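Local atomic coordinates of putative TRAP PERIPLASMIC SOLUTE BINDING PROTEIN (Haemophilus influenzae, PDB entry 4PBQ), a protein that binds L-gulonate and probably serves as the periplasmic solute-binding component of a TRAP transporter. Residues Gly135-Ala140 against Leu236-Lys241; Arg165-Leu170 against Gln186-Ser191. All blocks are in the same frame, centred on the assembly; numbering follows the deposited sequence.

Contact 1: residues Gly135-Ala140 against Leu236-Lys241; sequences GIKLLA and LQISLK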
ATOM      1  N   GLY A 135       2.693  19.165   2.408  1.00 11.91           N
ATOM      2  CA  GLY A 135       4.144  19.123   2.485  1.00 13.56           C
ATOM      3  C   GLY A 135       4.799  17.976   1.728  1.00  8.26           C
ATOM      4  O   GLY A 135       5.989  17.702   1.916  1.00 11.11           O
ATOM      5  N   ILE A 136       4.056  17.321   0.857  1.00  7.96           N
ATOM      6  CA  ILE A 136       4.607  16.139   0.198  1.00 10.29           C
ATOM      7  C   ILE A 136       4.462  16.253  -1.308  1.00 10.39           C
ATOM      8  O   ILE A 136       3.380  16.572  -1.815  1.00 10.64           O
ATOM      9  CB  ILE A 136       3.936  14.845   0.715  1.00  9.52           C
ATOM     10  CG1 ILE A 136       4.261  14.609   2.185  1.00 11.78           C
ATOM     11  CG2 ILE A 136       4.386  13.631  -0.091  1.00 12.35           C
ATOM     12  CD1 ILE A 136       3.507  13.424   2.829  1.00 11.17           C
ATOM     13  N   LYS A 137       5.555  15.968  -2.020  1.00  9.63           N
ATOM     14  CA  LYS A 137       5.519  15.836  -3.468  1.00  8.30           C
ATOM     15  C   LYS A 137       5.460  14.361  -3.863  1.00  7.28           C
ATOM     16  O   LYS A 137       6.345  13.562  -3.530  1.00  7.68           O
ATOM     17  CB  LYS A 137       6.750  16.496  -4.083  1.00  8.88           C
ATOM     18  CG  LYS A 137       6.949  16.206  -5.556  1.00  9.57           C
ATOM     19  CD  LYS A 137       5.920  16.922  -6.433  1.00 12.16           C
ATOM     20  CE  LYS A 137       6.205  16.577  -7.903  1.00 16.42           C
ATOM     21  NZ  LYS A 137       5.340  17.378  -8.808  1.00 20.96           N
ATOM     22  N   LEU A 138       4.409  13.985  -4.590  1.00  7.42           N
ATOM     23  CA  LEU A 138       4.285  12.612  -5.073  1.00  8.47           C
ATOM     24  C   LEU A 138       5.033  12.431  -6.375  1.00  8.52           C
ATOM     25  O   LEU A 138       4.833  13.206  -7.303  1.00 11.27           O
ATOM     26  CB  LEU A 138       2.822  12.250  -5.308  1.00  8.78           C
ATOM     27  CG  LEU A 138       2.604  10.781  -5.709  1.00  7.87           C
ATOM     28  CD1 LEU A 138       2.992   9.791  -4.667  1.00  6.43           C
ATOM     29  CD2 LEU A 138       1.161  10.570  -6.113  1.00  9.19           C
ATOM     30  N   LEU A 139       5.913  11.430  -6.432  1.00  6.99           N
ATOM     31  CA  LEU A 139       6.687  11.141  -7.642  1.00  7.83           C
ATOM     32  C   LEU A 139       6.181   9.936  -8.429  1.00  9.26           C
ATOM     33  O   LEU A 139       6.347   9.901  -9.649  1.00 10.24           O
ATOM     34  CB  LEU A 139       8.164  10.920  -7.295  1.00  8.17           C
ATOM     35  CG  LEU A 139       8.889  12.143  -6.728  1.00 17.65           C
ATOM     36  CD1 LEU A 139      10.323  11.774  -6.342  1.00 17.30           C
ATOM     37  CD2 LEU A 139       8.844  13.277  -7.743  1.00 17.97           C
ATOM     38  N   ALA A 140       5.591   8.947  -7.754  1.00  8.61           N
ATOM     39  CA  ALA A 140       5.106   7.749  -8.447  1.00  9.54           C
ATOM     40  C   ALA A 140       4.101   6.959  -7.626  1.00  7.98           C
ATOM     41  O   ALA A 140       4.230   6.848  -6.411  1.00  7.97           O
ATOM     42  CB  ALA A 140       6.278   6.844  -8.809  1.00  8.60           C
ATOM     43  N   LEU A 236       5.699   6.654  -3.931  1.00  6.93           N
ATOM     44  CA  LEU A 236       7.062   7.176  -3.836  1.00  6.73           C
ATOM     45  C   LEU A 236       6.973   8.674  -3.752  1.00  6.60           C
ATOM     46  O   LEU A 236       6.440   9.326  -4.655  1.00  8.50           O
ATOM     47  CB  LEU A 236       7.853   6.806  -5.085  1.00  7.08           C
ATOM     48  CG  LEU A 236       9.260   7.370  -5.183  1.00  7.23           C
ATOM     49  CD1 LEU A 236      10.121   6.930  -4.006  1.00  9.61           C
ATOM     50  CD2 LEU A 236       9.866   6.878  -6.488  1.00 11.92           C
ATOM     51  N   GLN A 237       7.516   9.217  -2.668  1.00  5.26           N
ATOM     52  CA  GLN A 237       7.302  10.598  -2.298  1.00  5.43           C
ATOM     53  C   GLN A 237       8.612  11.286  -1.934  1.00  6.17           C
ATOM     54  O   GLN A 237       9.528  10.635  -1.468  1.00  7.68           O
ATOM     55  CB  GLN A 237       6.407  10.648  -1.056  1.00  5.43           C
ATOM     56  CG  GLN A 237       4.999  10.146  -1.283  1.00  6.15           C
ATOM     57  CD  GLN A 237       4.344   9.694   0.013  1.00  7.11           C
ATOM     58  OE1 GLN A 237       3.696  10.484   0.714  1.00 10.76           O
ATOM     59  NE2 GLN A 237       4.572   8.440   0.369  1.00  8.98           N
ATOM     60  N   ILE A 238       8.654  12.601  -2.115  1.00  7.85           N
ATOM     61  CA  ILE A 238       9.795  13.402  -1.657  1.00  6.20           C
ATOM     62  C   ILE A 238       9.208  14.559  -0.843  1.00  8.39           C
ATOM     63  O   ILE A 238       8.181  15.127  -1.200  1.00  9.49           O
ATOM     64  CB  ILE A 238      10.675  13.846  -2.848  1.00  9.76           C
ATOM     65  CG1 ILE A 238      11.930  14.591  -2.395  1.00 10.56           C
ATOM     66  CG2 ILE A 238       9.941  14.715  -3.781  1.00 13.00           C
ATOM     67  CD1 ILE A 238      13.112  14.342  -3.382  1.00 15.57           C
ATOM     68  N   SER A 239       9.823  14.862   0.289  1.00  7.61           N
ATOM     69  CA  SER A 239       9.416  16.019   1.056  1.00  7.12           C
ATOM     70  C   SER A 239       9.434  17.279   0.207  1.00 10.06           C
ATOM     71  O   SER A 239      10.382  17.540  -0.548  1.00  9.21           O
ATOM     72  CB  SER A 239      10.358  16.222   2.236  1.00  9.84           C
ATOM     73  OG  SER A 239      10.067  17.423   2.926  1.00  9.41           O
ATOM     74  N   LEU A 240       8.402  18.090   0.329  1.00  9.48           N
ATOM     75  CA  LEU A 240       8.341  19.335  -0.429  1.00 14.97           C
ATOM     76  C   LEU A 240       9.468  20.289  -0.025  1.00 13.34           C
ATOM     77  O   LEU A 240       9.973  21.046  -0.850  1.00 12.77           O
ATOM     78  CB  LEU A 240       6.979  19.994  -0.239  1.00 16.99           C
ATOM     79  CG  LEU A 240       6.593  21.069  -1.260  1.00 20.28           C
ATOM     80  CD1 LEU A 240       6.515  20.494  -2.673  1.00 13.86           C
ATOM     81  CD2 LEU A 240       5.283  21.677  -0.853  1.00 16.72           C
ATOM     82  N   LYS A 241       9.873  20.241   1.244  1.00 14.57           N
ATOM     83  CA  LYS A 241      10.992  21.048   1.710  1.00 17.86           C
ATOM     84  C   LYS A 241      12.267  20.688   0.966  1.00 17.42           C
ATOM     85  O   LYS A 241      13.047  21.576   0.621  1.00 17.60           O
ATOM     86  CB  LYS A 241      11.189  20.895   3.205  1.00 18.98           C
ATOM     87  CG  LYS A 241      10.077  21.523   4.047  1.00 23.47           C
ATOM     88  CD  LYS A 241      10.289  21.234   5.535  1.00 34.36           C
ATOM     89  CE  LYS A 241       9.659  22.303   6.433  1.00 43.59           C
ATOM     90  NZ  LYS A 241       8.215  22.539   6.141  1.00 48.53           N
TER
HETATM   91  O   HOH W   1       7.555  19.350   3.592  1.00 12.09           O
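K137 and I238 face each other as a hydrogen-bonded antiparallel pair, each backbone N donating to the other's O, with 2.9 Å from I238 N to K137 O. On the same side of the sheet, I238 CG2 meets K137 CB at 3.7 Å. I238 CG2 also lies 3.9 Å from L139 CD1, so one methyl packs against both the lysine stem and the leucine tip. A140 CB and L236 CB meet at 4.0 Å farther along this face. The other face carries Q237, whose aliphatic stem, with CG beside its own backbone N (chi1 -66°), passes I136 CG2 and L138 CD1. The chain extends beyond CG, and Q237 OE1 ends 3.3 Å from I136 CG2, while NE2 is held by T89 OG1 and L235 O.

L236 O accepts two bonds, from L139 N at 2.8 Å and from A140 N at 3.2 Å. Two residues of 135-140 thus oppose one of 236-241, and the register slips by one. At the other end L240 N donates to G135 O, just where the strand turns into a helix; S239, the N-cap, receives a weak bond from K241 N on its OG, which is also bonded to L79 O. Helix 248-281 covers the face of L139, A140, L236 and I238. The arrangement is an antiparallel strand pair with a classic beta bulge, within the mixed sheet of a family 7 solute-binding protein.

Contact 2: residues Arg165-Leu170 against Gln186-Ser191; sequences RLRVPL and QSMPLS. With 2UF (L-gulonate), chain D.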
ATOM      1  N   ARG A 165     -10.769 -12.152  15.101  1.00 11.95           N
ATOM      2  CA  ARG A 165     -10.051 -10.959  15.555  1.00  8.83           C
ATOM      3  C   ARG A 165      -8.916 -10.682  14.591  1.00 10.18           C
ATOM      4  O   ARG A 165      -7.998 -11.489  14.448  1.00 11.08           O
ATOM      5  CB  ARG A 165      -9.521 -11.170  16.972  1.00 17.05           C
ATOM      6  CG  ARG A 165     -10.633 -11.440  18.008  1.00 19.76           C
ATOM      7  CD  ARG A 165     -10.105 -12.065  19.286  1.00 27.82           C
ATOM      8  NE  ARG A 165      -9.289 -13.238  19.017  1.00 18.32           N
ATOM      9  CZ  ARG A 165      -8.339 -13.691  19.829  1.00 25.45           C
ATOM     10  NH1 ARG A 165      -8.108 -13.099  20.994  1.00 24.95           N
ATOM     11  NH2 ARG A 165      -7.621 -14.743  19.482  1.00 25.96           N
ATOM     12  N   LEU A 166      -8.997  -9.551  13.908  1.00  8.24           N
ATOM     13  CA  LEU A 166      -8.023  -9.263  12.859  1.00  8.56           C
ATOM     14  C   LEU A 166      -7.319  -7.964  13.159  1.00 11.08           C
ATOM     15  O   LEU A 166      -7.971  -6.947  13.414  1.00  9.82           O
ATOM     16  CB  LEU A 166      -8.739  -9.158  11.520  1.00 11.51           C
ATOM     17  CG  LEU A 166      -8.069  -9.732  10.281  1.00 23.55           C
ATOM     18  CD1 LEU A 166      -7.844 -11.246  10.435  1.00 15.38           C
ATOM     19  CD2 LEU A 166      -8.895  -9.439   9.030  1.00 26.04           C
ATOM     20  N   ARG A 167      -5.988  -7.974  13.133  1.00  8.61           N
ATOM     21  CA  ARG A 167      -5.276  -6.710  13.116  1.00  6.26           C
ATOM     22  C   ARG A 167      -5.614  -5.978  11.832  1.00  5.36           C
ATOM     23  O   ARG A 167      -5.670  -6.588  10.761  1.00  7.29           O
ATOM     24  CB  ARG A 167      -3.770  -6.909  13.196  1.00  6.78           C
ATOM     25  CG  ARG A 167      -2.969  -5.640  13.077  1.00  5.09           C
ATOM     26  CD  ARG A 167      -2.539  -5.352  11.663  1.00  4.45           C
ATOM     27  NE  ARG A 167      -1.733  -4.146  11.552  1.00  4.12           N
ATOM     28  CZ  ARG A 167      -1.286  -3.678  10.399  1.00  6.29           C
ATOM     29  NH1 ARG A 167      -1.564  -4.326   9.260  1.00  7.72           N
ATOM     30  NH2 ARG A 167      -0.563  -2.574  10.376  1.00  7.00           N
ATOM     31  N   VAL A 168      -5.815  -4.671  11.938  1.00  5.26           N
ATOM     32  CA  VAL A 168      -5.902  -3.807  10.762  1.00  8.18           C
ATOM     33  C   VAL A 168      -4.889  -2.652  10.872  1.00  7.89           C
ATOM     34  O   VAL A 168      -4.373  -2.362  11.955  1.00  5.23           O
ATOM     35  CB  VAL A 168      -7.335  -3.246  10.535  1.00  7.05           C
ATOM     36  CG1 VAL A 168      -8.311  -4.393  10.245  1.00  8.25           C
ATOM     37  CG2 VAL A 168      -7.789  -2.429  11.752  1.00  8.02           C
ATOM     38  N   PRO A 169      -4.606  -1.996   9.756  1.00  6.28           N
ATOM     39  CA  PRO A 169      -3.619  -0.895   9.837  1.00  4.86           C
ATOM     40  C   PRO A 169      -4.138   0.348  10.555  1.00  5.57           C
ATOM     41  O   PRO A 169      -5.303   0.392  11.016  1.00  7.48           O
ATOM     42  CB  PRO A 169      -3.312  -0.568   8.381  1.00 14.12           C
ATOM     43  CG  PRO A 169      -4.314  -1.305   7.551  1.00  9.43           C
ATOM     44  CD  PRO A 169      -4.900  -2.404   8.378  1.00  7.83           C
ATOM     45  N   LEU A 170      -3.248   1.336  10.672  1.00  5.66           N
ATOM     46  CA  LEU A 170      -3.529   2.600  11.343  1.00  4.92           C
ATOM     47  C   LEU A 170      -4.341   3.554  10.455  1.00  7.00           C
ATOM     48  O   LEU A 170      -3.908   4.671  10.143  1.00  8.16           O
ATOM     49  CB  LEU A 170      -2.203   3.252  11.735  1.00  7.00           C
ATOM     50  CG  LEU A 170      -1.321   2.409  12.673  1.00  7.62           C
ATOM     51  CD1 LEU A 170       0.031   3.115  12.856  1.00 11.96           C
ATOM     52  CD2 LEU A 170      -1.958   2.164  14.014  1.00  9.98           C
ATOM     53  N   GLN A 186      -8.644  -4.815  15.359  1.00  7.11           N
ATOM     54  CA  GLN A 186      -7.829  -4.083  16.309  1.00  6.66           C
ATOM     55  C   GLN A 186      -6.736  -3.387  15.518  1.00  6.20           C
ATOM     56  O   GLN A 186      -5.851  -4.023  14.950  1.00  7.82           O
ATOM     57  CB  GLN A 186      -7.193  -4.963  17.399  1.00 11.09           C
ATOM     58  CG  GLN A 186      -6.388  -4.042  18.387  1.00 19.68           C
ATOM     59  CD  GLN A 186      -6.023  -4.667  19.748  1.00 20.05           C
ATOM     60  OE1 GLN A 186      -6.560  -5.700  20.152  1.00 21.98           O
ATOM     61  NE2 GLN A 186      -5.095  -4.026  20.451  1.00 14.85           N
ATOM     62  N   SER A 187      -6.818  -2.078  15.445  1.00  7.47           N
ATOM     63  CA  SER A 187      -5.849  -1.289  14.680  1.00  7.14           C
ATOM     64  C   SER A 187      -4.536  -1.221  15.444  1.00  7.63           C
ATOM     65  O   SER A 187      -4.526  -0.915  16.612  1.00  9.51           O
ATOM     66  CB  SER A 187      -6.400   0.128  14.435  1.00  7.39           C
ATOM     67  OG  SER A 187      -5.461   0.966  13.783  1.00  8.24           O
HETATM   68  N   MSE A 188      -3.417  -1.514  14.779  1.00  7.27           N
HETATM   69  CA  MSE A 188      -2.116  -1.404  15.426  1.00  5.85           C
HETATM   70  C   MSE A 188      -1.033  -1.279  14.357  1.00  5.63           C
HETATM   71  O   MSE A 188      -1.244  -1.676  13.213  1.00  7.82           O
HETATM   72  CB  MSE A 188      -1.829  -2.621  16.304  1.00 10.98           C
HETATM   73  CG  MSE A 188      -1.755  -3.903  15.580  1.00 13.75           C
HETATM   74 SE   MSE A 188      -1.606  -5.501  16.747  0.90 13.13          SE
HETATM   75  CE  MSE A 188      -3.274  -5.670  17.481  1.00 11.64           C
ATOM     76  N   PRO A 189       0.123  -0.749  14.739  1.00  5.83           N
ATOM     77  CA  PRO A 189       1.237  -0.716  13.781  1.00  6.13           C
ATOM     78  C   PRO A 189       1.644  -2.086  13.314  1.00  7.39           C
ATOM     79  O   PRO A 189       1.548  -3.088  14.029  1.00  7.38           O
ATOM     80  CB  PRO A 189       2.395  -0.146  14.599  1.00  7.47           C
ATOM     81  CG  PRO A 189       1.807   0.447  15.810  1.00 12.69           C
ATOM     82  CD  PRO A 189       0.495  -0.220  16.056  1.00  8.34           C
ATOM     83  N   LEU A 190       2.202  -2.121  12.115  1.00  6.78           N
ATOM     84  CA  LEU A 190       2.595  -3.365  11.515  1.00  6.48           C
ATOM     85  C   LEU A 190       3.619  -4.090  12.372  1.00  7.70           C
ATOM     86  O   LEU A 190       3.633  -5.317  12.419  1.00  8.94           O
ATOM     87  CB  LEU A 190       3.181  -3.056  10.130  1.00  7.88           C
ATOM     88  CG  LEU A 190       3.653  -4.223   9.277  1.00 11.73           C
ATOM     89  CD1 LEU A 190       2.540  -5.150   8.935  1.00 12.54           C
ATOM     90  CD2 LEU A 190       4.319  -3.676   8.030  1.00 16.26           C
ATOM     91  N   SER A 191       4.492  -3.323  13.013  1.00  8.03           N
ATOM     92  CA  SER A 191       5.548  -3.892  13.848  1.00 11.36           C
ATOM     93  C   SER A 191       5.017  -4.678  15.055  1.00 12.35           C
ATOM     94  O   SER A 191       5.781  -5.367  15.724  1.00 10.54           O
ATOM     95  CB  SER A 191       6.400  -2.766  14.380  1.00 11.25           C
ATOM     96  OG  SER A 191       5.577  -1.911  15.180  1.00 14.94           O
TER
HETATM   97  O6A 2UF D 401       0.682  -1.737   7.857  1.00  6.48           O
HETATM   98  C6  2UF D 401       0.020  -2.154   6.897  1.00 10.19           C
HETATM   99  O6B 2UF D 401      -0.713  -3.154   6.905  1.00  8.56           O
HETATM  100  C5  2UF D 401       0.168  -1.384   5.568  1.00  8.06           C
HETATM  101  O5  2UF D 401      -0.063  -2.281   4.503  1.00  5.42           O
HETATM  102  C4  2UF D 401      -0.839  -0.215   5.493  1.00  8.76           C
HETATM  103  O4  2UF D 401      -0.526   0.761   6.499  1.00  6.81           O
HETATM  104  C3  2UF D 401      -0.803   0.417   4.084  1.00  5.48           C
HETATM  105  O3  2UF D 401       0.560   0.739   3.644  1.00  5.86           O
HETATM  106  C2  2UF D 401      -1.652   1.698   4.022  1.00  6.75           C
HETATM  107  O2  2UF D 401      -1.810   1.959   2.641  1.00  6.20           O
HETATM  108  C1  2UF D 401      -3.075   1.485   4.624  1.00  4.97           C
HETATM  109  O1  2UF D 401      -3.834   2.678   4.370  1.00  6.69           O
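R167 lays its side chain across M188, a selenomethionine, and the two chains run obliquely to each other with their CG atoms 3.3 Å apart, a tight approach. Beyond this crossing the guanidinium grips the carbonyl of M188 side-on: NE and NH2 both donate to M188 O, at 3.0 Å from NE, and the oxygen lies near the guanidinium plane. The remaining N-H groups used here point at the carboxylate of L-gulonate. NH1 reaches O6B at 2.8 Å and NH2 reaches O6A at 2.9 Å, both nearly straight, in a two-pronged pairing that would favour a carboxylate at this position. Holding one side of the flat group to M188 O fixes its rotation and so presents the other to the ligand. A bend at chi2 (-93°) turns the arginine chain toward M188. CD1 of L190 lies over one face of the guanidinium, and P169 CA sits against a face near the rim.

Strands 165-168 and 184-187 are the parallel pair of a beta-alpha-beta unit whose helix, 172-180, covers V168 and S187. Q186 N donates to L166 O, Q186 O accepts from V168 N, and V168 O takes M188 N. Where the strands end, S187 OG donates to P169 O at 2.8 Å, approaching from above the carbonyl plane, while L170 CD2 rests on the backbone of M188, 3.6 Å from its C, and on P189 CD.

On the ligand side, P169 CB lies 3.6 Å from O4 of L-gulonate, and L190 CB lies as close to O6A. E72, E104, Y32, N207, N171 and L91 N supply further hydrogen bonds to the sugar acid.

In the fold
Both contacts join neighbouring strands and are partly buried, but they hold different sheets. Contact 1 pairs two strands of the large mixed sheet, nearly a hundred residues apart in sequence; contact 2 pairs the two strands of a small parallel sheet linked by one helix, and its segments lie in the chain between those of contact 1. Their centres are 26 Å apart and their nearest atoms about 13 Å, so they do not touch. Across contact 1 the side chains meet mostly through apolar groups, with none of its residues in the ligand pocket. Contact 2 adds a charged side chain that joins the strand-end backbone to L-gulonate, while Q186 at its margin is exposed.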